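Local coordinates for protein Alpha/beta hydrolase (Paenibacillus sp. VTT E-133280, PDB 6TJ2) that probably hydrolyses methyl salicylate as an extracellular esterase related in structure and function to tobacco salicylic acid binding protein 2, at residues D141-L146 with Y242-T247. Residues are numbered along the deposited sequence; the frame is centred on the assembly and turned at random.
Sequences DAFAPL and YGFHPT
F244 presents one face of its ring to the carbonyl oxygen of D141, with A142 O approaching obliquely, where the chain leaves strand 134-139 of the parallel sheet in this alpha/beta-hydrolase fold. The pairing illustrates how one aromatic side chain, sent out from the first turn of a helix, can join that helix to the strand-end loops that surround the active site in this family. G243 is the N-cap of helix 244-250, and F244 follows it with CG anti to F244's own carbonyl carbon (chi1 -75°), which directs the ring to the loop. D141 O lies 3.3 Å above the ring plane and displaced to the rim, its nearest atom being F244 CZ at 3.4 Å. A142 O comes to 3.6 Å from F244 CD1 and is itself hydrogen-bonded to Y228 OH. Without the ring, as with an alanine at F244, the D141 carbonyl would probably face a gap and the F143 ring would lose its aromatic neighbour. All four touching residues are buried, and F244 also packs on D234, part of a probable Ser-His-Asp triad. Contact with the loop ends at partly exposed H245, whose ring leads away, stacks on F257 and hydrogen-bonds through NE2 to OE1 of Q239 of the second subunit. Back inside, the two phenylalanine planes are inclined at 51°, and F244 CE1 sits 3.7 Å from F143 CE1, over one face of the F143 ring.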
ATOM      1  N   ASP A 141       8.285  10.080  -6.727  1.00 10.15           N
ATOM      2  CA  ASP A 141       6.956  10.683  -6.513  1.00  9.87           C
ATOM      3  C   ASP A 141       6.738  11.678  -7.658  1.00  9.88           C
ATOM      4  O   ASP A 141       6.401  12.855  -7.427  1.00 11.24           O
ATOM      5  CB  ASP A 141       6.807  11.305  -5.137  1.00 10.86           C
ATOM      6  CG  ASP A 141       6.762  10.279  -4.034  1.00 13.59           C
ATOM      7  OD1 ASP A 141       6.726   9.122  -4.317  1.00 16.30           O
ATOM      8  OD2 ASP A 141       6.658  10.689  -2.855  1.00 15.16           O
ATOM      9  N   ALA A 142       6.924  11.158  -8.861  1.00 10.66           N
ATOM     10  CA  ALA A 142       6.983  11.958 -10.078  1.00 11.13           C
ATOM     11  C   ALA A 142       5.947  11.492 -11.093  1.00 11.20           C
ATOM     12  O   ALA A 142       5.530  10.323 -11.134  1.00 11.61           O
ATOM     13  CB  ALA A 142       8.370  11.968 -10.686  1.00 12.04           C
ATOM     14  N   PHE A 143       5.540  12.419 -11.926  1.00 10.80           N
ATOM     15  CA  PHE A 143       4.660  12.114 -13.063  1.00 11.54           C
ATOM     16  C   PHE A 143       5.481  11.496 -14.173  1.00 13.30           C
ATOM     17  O   PHE A 143       6.660  11.861 -14.399  1.00 12.91           O
ATOM     18  CB  PHE A 143       3.973  13.394 -13.543  1.00 13.03           C
ATOM     19  CG  PHE A 143       3.142  14.025 -12.470  1.00 13.96           C
ATOM     20  CD1 PHE A 143       1.948  13.420 -12.103  1.00 16.95           C
ATOM     21  CD2 PHE A 143       3.569  15.144 -11.765  1.00 15.40           C
ATOM     22  CE1 PHE A 143       1.193  13.960 -11.061  1.00 18.00           C
ATOM     23  CE2 PHE A 143       2.833  15.638 -10.705  1.00 16.46           C
ATOM     24  CZ  PHE A 143       1.631  15.085 -10.393  1.00 18.41           C
ATOM     25  N   ALA A 144       4.874  10.580 -14.911  1.00 12.47           N
ATOM     26  CA  ALA A 144       5.465   9.976 -16.115  1.00 11.87           C
ATOM     27  C   ALA A 144       4.398   9.957 -17.188  1.00 12.73           C
ATOM     28  O   ALA A 144       3.854   8.885 -17.475  1.00 13.00           O
ATOM     29  CB  ALA A 144       5.994   8.605 -15.749  1.00 13.69           C
ATOM     30  N   PRO A 145       4.023  11.109 -17.751  1.00 12.51           N
ATOM     31  CA  PRO A 145       3.001  11.092 -18.790  1.00 12.14           C
ATOM     32  C   PRO A 145       3.409  10.122 -19.900  1.00 13.38           C
ATOM     33  O   PRO A 145       4.579   9.933 -20.222  1.00 13.45           O
ATOM     34  CB  PRO A 145       2.953  12.524 -19.322  1.00 14.17           C
ATOM     35  CG  PRO A 145       3.510  13.320 -18.154  1.00 17.48           C
ATOM     36  CD  PRO A 145       4.558  12.459 -17.479  1.00 12.55           C
ATOM     37  N   LEU A 146       2.374   9.548 -20.526  1.00 13.20           N
ATOM     38  CA  LEU A 146       2.588   8.827 -21.801  1.00 13.11           C
ATOM     39  C   LEU A 146       2.706   9.839 -22.940  1.00 13.04           C
ATOM     40  O   LEU A 146       2.270  10.999 -22.789  1.00 15.44           O
ATOM     41  CB  LEU A 146       1.389   7.890 -22.040  1.00 15.03           C
ATOM     42  CG  LEU A 146       1.160   6.823 -20.964  1.00 17.42           C
ATOM     43  CD1 LEU A 146      -0.071   5.948 -21.282  1.00 19.26           C
ATOM     44  CD2 LEU A 146       2.370   5.947 -20.800  1.00 17.32           C
ATOM     45  N   TYR A 242      -5.579   7.299  -9.966  1.00 11.85           N
ATOM     46  CA  TYR A 242      -4.704   8.303 -10.584  1.00 11.11           C
ATOM     47  C   TYR A 242      -3.405   8.479  -9.811  1.00 10.74           C
ATOM     48  O   TYR A 242      -2.628   9.323 -10.203  1.00 11.93           O
ATOM     49  CB  TYR A 242      -5.439   9.650 -10.674  1.00 10.95           C
ATOM     50  CG  TYR A 242      -6.727   9.607 -11.470  1.00 11.28           C
ATOM     51  CD1 TYR A 242      -6.747   9.865 -12.833  1.00 12.20           C
ATOM     52  CD2 TYR A 242      -7.912   9.238 -10.876  1.00 12.66           C
ATOM     53  CE1 TYR A 242      -7.922   9.751 -13.561  1.00 12.41           C
ATOM     54  CE2 TYR A 242      -9.104   9.134 -11.586  1.00 12.90           C
ATOM     55  CZ  TYR A 242      -9.089   9.417 -12.935  1.00 13.07           C
ATOM     56  OH  TYR A 242     -10.291   9.364 -13.595  1.00 14.39           O
ATOM     57  N   GLY A 243      -3.157   7.726  -8.769  1.00 11.01           N
ATOM     58  CA  GLY A 243      -2.039   7.989  -7.851  1.00 10.85           C
ATOM     59  C   GLY A 243      -0.661   7.769  -8.442  1.00 10.48           C
ATOM     60  O   GLY A 243      -0.455   7.182  -9.496  1.00 11.87           O
ATOM     61  N   PHE A 244       0.386   8.241  -7.762  1.00 10.34           N
ATOM     62  CA  PHE A 244       1.786   8.030  -8.170  1.00 10.95           C
ATOM     63  C   PHE A 244       2.127   6.565  -8.290  1.00 10.32           C
ATOM     64  O   PHE A 244       2.805   6.210  -9.252  1.00 11.15           O
ATOM     65  CB  PHE A 244       2.764   8.674  -7.172  1.00 10.58           C
ATOM     66  CG  PHE A 244       2.843  10.188  -7.266  1.00 10.53           C
ATOM     67  CD1 PHE A 244       3.110  10.787  -8.468  1.00 10.23           C
ATOM     68  CD2 PHE A 244       2.658  10.988  -6.142  1.00 10.84           C
ATOM     69  CE1 PHE A 244       3.189  12.157  -8.588  1.00 11.14           C
ATOM     70  CE2 PHE A 244       2.752  12.376  -6.270  1.00 11.87           C
ATOM     71  CZ  PHE A 244       3.022  12.942  -7.470  1.00 11.18           C
ATOM     72  N   HIS A 245       1.661   5.718  -7.396  1.00  9.93           N
ATOM     73  CA  HIS A 245       2.023   4.277  -7.456  1.00 10.89           C
ATOM     74  C   HIS A 245       0.818   3.480  -7.021  1.00 11.14           C
ATOM     75  O   HIS A 245       0.286   3.737  -5.925  1.00 11.22           O
ATOM     76  CB  HIS A 245       3.238   3.959  -6.582  1.00 10.82           C
ATOM     77  CG  HIS A 245       3.587   2.505  -6.616  1.00 10.11           C
ATOM     78  ND1 HIS A 245       4.183   1.915  -7.702  1.00 11.44           N
ATOM     79  CD2 HIS A 245       3.300   1.546  -5.708  1.00 11.22           C
ATOM     80  CE1 HIS A 245       4.280   0.611  -7.420  1.00 12.21           C
ATOM     81  NE2 HIS A 245       3.769   0.380  -6.255  1.00 12.03           N
ATOM     82  N   PRO A 246       0.346   2.470  -7.787  1.00 11.20           N
ATOM     83  CA  PRO A 246       0.995   1.963  -8.988  1.00 10.96           C
ATOM     84  C   PRO A 246       0.654   2.662 -10.308  1.00 10.72           C
ATOM     85  O   PRO A 246       1.215   2.284 -11.345  1.00 12.70           O
ATOM     86  CB  PRO A 246       0.468   0.517  -9.090  1.00 13.12           C
ATOM     87  CG  PRO A 246      -0.865   0.572  -8.390  1.00 14.34           C
ATOM     88  CD  PRO A 246      -0.720   1.578  -7.288  1.00 12.69           C
ATOM     89  N   THR A 247      -0.186   3.677 -10.340  1.00 11.33           N
ATOM     90  CA  THR A 247      -0.619   4.232 -11.636  1.00 11.47           C
ATOM     91  C   THR A 247       0.500   4.938 -12.387  1.00 10.97           C
ATOM     92  O   THR A 247       0.864   4.489 -13.512  1.00 12.23           O
ATOM     93  CB  THR A 247      -1.863   5.098 -11.535  1.00 12.16           C
ATOM     94  OG1 THR A 247      -2.932   4.265 -11.086  1.00 14.08           O
ATOM     95  CG2 THR A 247      -2.221   5.725 -12.878  1.00 13.08           C
TER